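Local coordinates for L-lysine 6-monooxygenase (Pseudomonas syringae pv. tomato, PDB 5CQF), which probably hydroxylates the side-chain amine of L-lysine during siderophore biosynthesis, as an FAD-dependent, NADPH-using monooxygenase, at residues K205-L210 against A345-T350. Numbering follows the deposited sequence.
Sequences KRWLVL and AVVLGT
Trp207 lays its indole across the neighbouring strand, and the methyl of Ala345 sits over one face of it. Ala345 CB is 3.6 Å from the centroid of the six-membered ring of Trp207, a CH-pi contact only 12° off the ring normal. With Trp207 CG beside the backbone N and anti to the carbonyl carbon (chi1 -76°), the ring carries Trp207 CZ3 on toward Val347, whose CG2 meets that atom at 3.5 Å. These three pack tightly; Val209 stands alongside Val347 in more ordinary contact on the same buried face, both side chains pointing the same way. Helix 214-226 packs here, with Leu223 on Trp207 and Val209 and Ser219 on Val347; the indole NE1 is bonded to Pro204 O. At the backbone level, strands 206-210 and 345-348 run parallel, their axes 4.7 Å apart; four backbone hydrogen bonds join them and a fifth comes from Gly349, just past the end. Leu208 N gives to Ala345 O, and Leu208 O accepts from Val347 N at 2.9 Å. Leu210 repeats the pattern two residues on, its N-H nearly straight (171°) to Val347 O and its O taking Gly349 N at 2.8 Å. The opposite face has longer contacts: Leu208 CB, its residue covered by Leu341 and Val343, reaches Val346 CG2 at 4.1 Å, while Leu210 extends CD2 to Thr350 CG2 at 3.9 Å and lies obliquely across buried Leu348. Partly exposed are Leu210, Gly349 and Thr350, whose hydroxyl bonds Arg173 O, and at the other end Arg206, salt-bridged to Asp344. These inner strands of a five-stranded parallel sheet, with strand 206-210 leading through a GxGxxA-type turn into helix 214-226, are characteristic of a Rossmann-type dinucleotide-binding domain, probably the NADP(H) domain of this flavoenzyme.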
loop_
_atom_site.group_PDB
_atom_site.type_symbol
_atom_site.label_atom_id
_atom_site.label_comp_id
_atom_site.label_asym_id
_atom_site.label_seq_id
_atom_site.Cartn_x
_atom_site.Cartn_y
_atom_site.Cartn_z
ATOM N N LYS A 205 29.184 -15.299 -15.293
ATOM C CA LYS A 205 27.946 -14.953 -15.982
ATOM C C LYS A 205 26.762 -15.877 -15.655
ATOM O O LYS A 205 25.636 -15.419 -15.491
ATOM C CB LYS A 205 28.199 -14.953 -17.509
ATOM C CG LYS A 205 27.038 -14.439 -18.365
ATOM C CD LYS A 205 27.351 -14.486 -19.863
ATOM C CE LYS A 205 27.132 -15.885 -20.447
ATOM N NZ LYS A 205 27.917 -16.147 -21.694
ATOM N N ARG A 206 27.020 -17.180 -15.597
ATOM C CA ARG A 206 25.958 -18.179 -15.551
ATOM C C ARG A 206 25.901 -18.770 -14.162
ATOM O O ARG A 206 26.872 -19.335 -13.688
ATOM C CB ARG A 206 26.228 -19.259 -16.589
ATOM C CG ARG A 206 26.201 -18.766 -18.032
ATOM C CD ARG A 206 26.691 -19.836 -19.017
ATOM N NE ARG A 206 28.029 -20.290 -18.625
ATOM C CZ ARG A 206 28.633 -21.396 -19.056
ATOM N NH1 ARG A 206 28.053 -22.199 -19.941
ATOM N NH2 ARG A 206 29.837 -21.696 -18.587
ATOM N N TRP A 207 24.767 -18.615 -13.492
ATOM C CA TRP A 207 24.614 -19.064 -12.125
ATOM C C TRP A 207 23.460 -20.025 -12.014
ATOM O O TRP A 207 22.487 -19.909 -12.743
ATOM C CB TRP A 207 24.344 -17.894 -11.243
ATOM C CG TRP A 207 25.535 -17.092 -10.963
ATOM C CD1 TRP A 207 26.060 -16.138 -11.756
ATOM C CD2 TRP A 207 26.347 -17.133 -9.781
ATOM N NE1 TRP A 207 27.163 -15.593 -11.173
ATOM C CE2 TRP A 207 27.367 -16.178 -9.952
ATOM C CE3 TRP A 207 26.307 -17.879 -8.598
ATOM C CZ2 TRP A 207 28.351 -15.925 -8.972
ATOM C CZ3 TRP A 207 27.276 -17.625 -7.610
ATOM C CH2 TRP A 207 28.288 -16.656 -7.813
ATOM N N LEU A 208 23.585 -20.986 -11.116
ATOM C CA LEU A 208 22.468 -21.821 -10.714
ATOM C C LEU A 208 22.241 -21.578 -9.260
ATOM O O LEU A 208 23.185 -21.590 -8.497
ATOM C CB LEU A 208 22.792 -23.288 -10.939
ATOM C CG LEU A 208 21.588 -24.198 -10.717
ATOM C CD1 LEU A 208 21.677 -25.400 -11.624
ATOM C CD2 LEU A 208 21.443 -24.675 -9.279
ATOM N N VAL A 209 21.004 -21.309 -8.879
ATOM C CA VAL A 209 20.654 -21.112 -7.480
ATOM C C VAL A 209 19.572 -22.127 -7.093
ATOM O O VAL A 209 18.471 -22.119 -7.644
ATOM C CB VAL A 209 20.145 -19.678 -7.225
ATOM C CG1 VAL A 209 19.780 -19.470 -5.781
ATOM C CG2 VAL A 209 21.197 -18.653 -7.615
ATOM N N LEU A 210 19.907 -23.009 -6.161
ATOM C CA LEU A 210 19.015 -24.079 -5.736
ATOM C C LEU A 210 18.247 -23.630 -4.505
ATOM O O LEU A 210 18.847 -23.166 -3.530
ATOM C CB LEU A 210 19.856 -25.298 -5.393
ATOM C CG LEU A 210 19.182 -26.578 -4.888
ATOM C CD1 LEU A 210 18.359 -27.233 -5.985
ATOM C CD2 LEU A 210 20.240 -27.549 -4.389
ATOM N N ALA A 345 28.754 -21.064 -11.833
ATOM C CA ALA A 345 28.726 -21.175 -10.379
ATOM C C ALA A 345 27.368 -21.557 -9.859
ATOM O O ALA A 345 26.366 -21.330 -10.515
ATOM C CB ALA A 345 29.168 -19.882 -9.736
ATOM N N VAL A 346 27.364 -22.107 -8.648
ATOM C CA VAL A 346 26.206 -22.671 -8.029
ATOM C C VAL A 346 26.117 -22.136 -6.613
ATOM O O VAL A 346 27.161 -21.998 -5.945
ATOM C CB VAL A 346 26.327 -24.189 -8.004
ATOM C CG1 VAL A 346 25.232 -24.824 -7.168
ATOM C CG2 VAL A 346 26.286 -24.726 -9.423
ATOM N N VAL A 347 24.885 -21.774 -6.195
ATOM C CA VAL A 347 24.579 -21.320 -4.823
ATOM C C VAL A 347 23.560 -22.269 -4.192
ATOM O O VAL A 347 22.513 -22.527 -4.773
ATOM C CB VAL A 347 23.974 -19.907 -4.781
ATOM C CG1 VAL A 347 23.550 -19.541 -3.375
ATOM C CG2 VAL A 347 24.941 -18.858 -5.271
ATOM N N LEU A 348 23.857 -22.788 -3.007
ATOM C CA LEU A 348 22.975 -23.741 -2.365
ATOM C C LEU A 348 22.148 -23.025 -1.354
ATOM O O LEU A 348 22.636 -22.700 -0.292
ATOM C CB LEU A 348 23.755 -24.864 -1.701
ATOM C CG LEU A 348 24.754 -25.587 -2.604
ATOM C CD1 LEU A 348 25.552 -26.579 -1.783
ATOM C CD2 LEU A 348 24.077 -26.308 -3.748
ATOM N N GLY A 349 20.883 -22.773 -1.679
ATOM C CA GLY A 349 19.949 -22.207 -0.705
ATOM C C GLY A 349 19.205 -23.355 -0.065
ATOM O O GLY A 349 17.987 -23.391 -0.058
ATOM N N THR A 350 19.947 -24.299 0.477
ATOM C CA THR A 350 19.388 -25.526 0.990
ATOM C C THR A 350 18.963 -25.414 2.445
ATOM O O THR A 350 18.391 -26.361 2.973
ATOM C CB THR A 350 20.419 -26.661 0.882
ATOM O OG1 THR A 350 21.720 -26.171 1.233
ATOM C CG2 THR A 350 20.465 -27.206 -0.517
#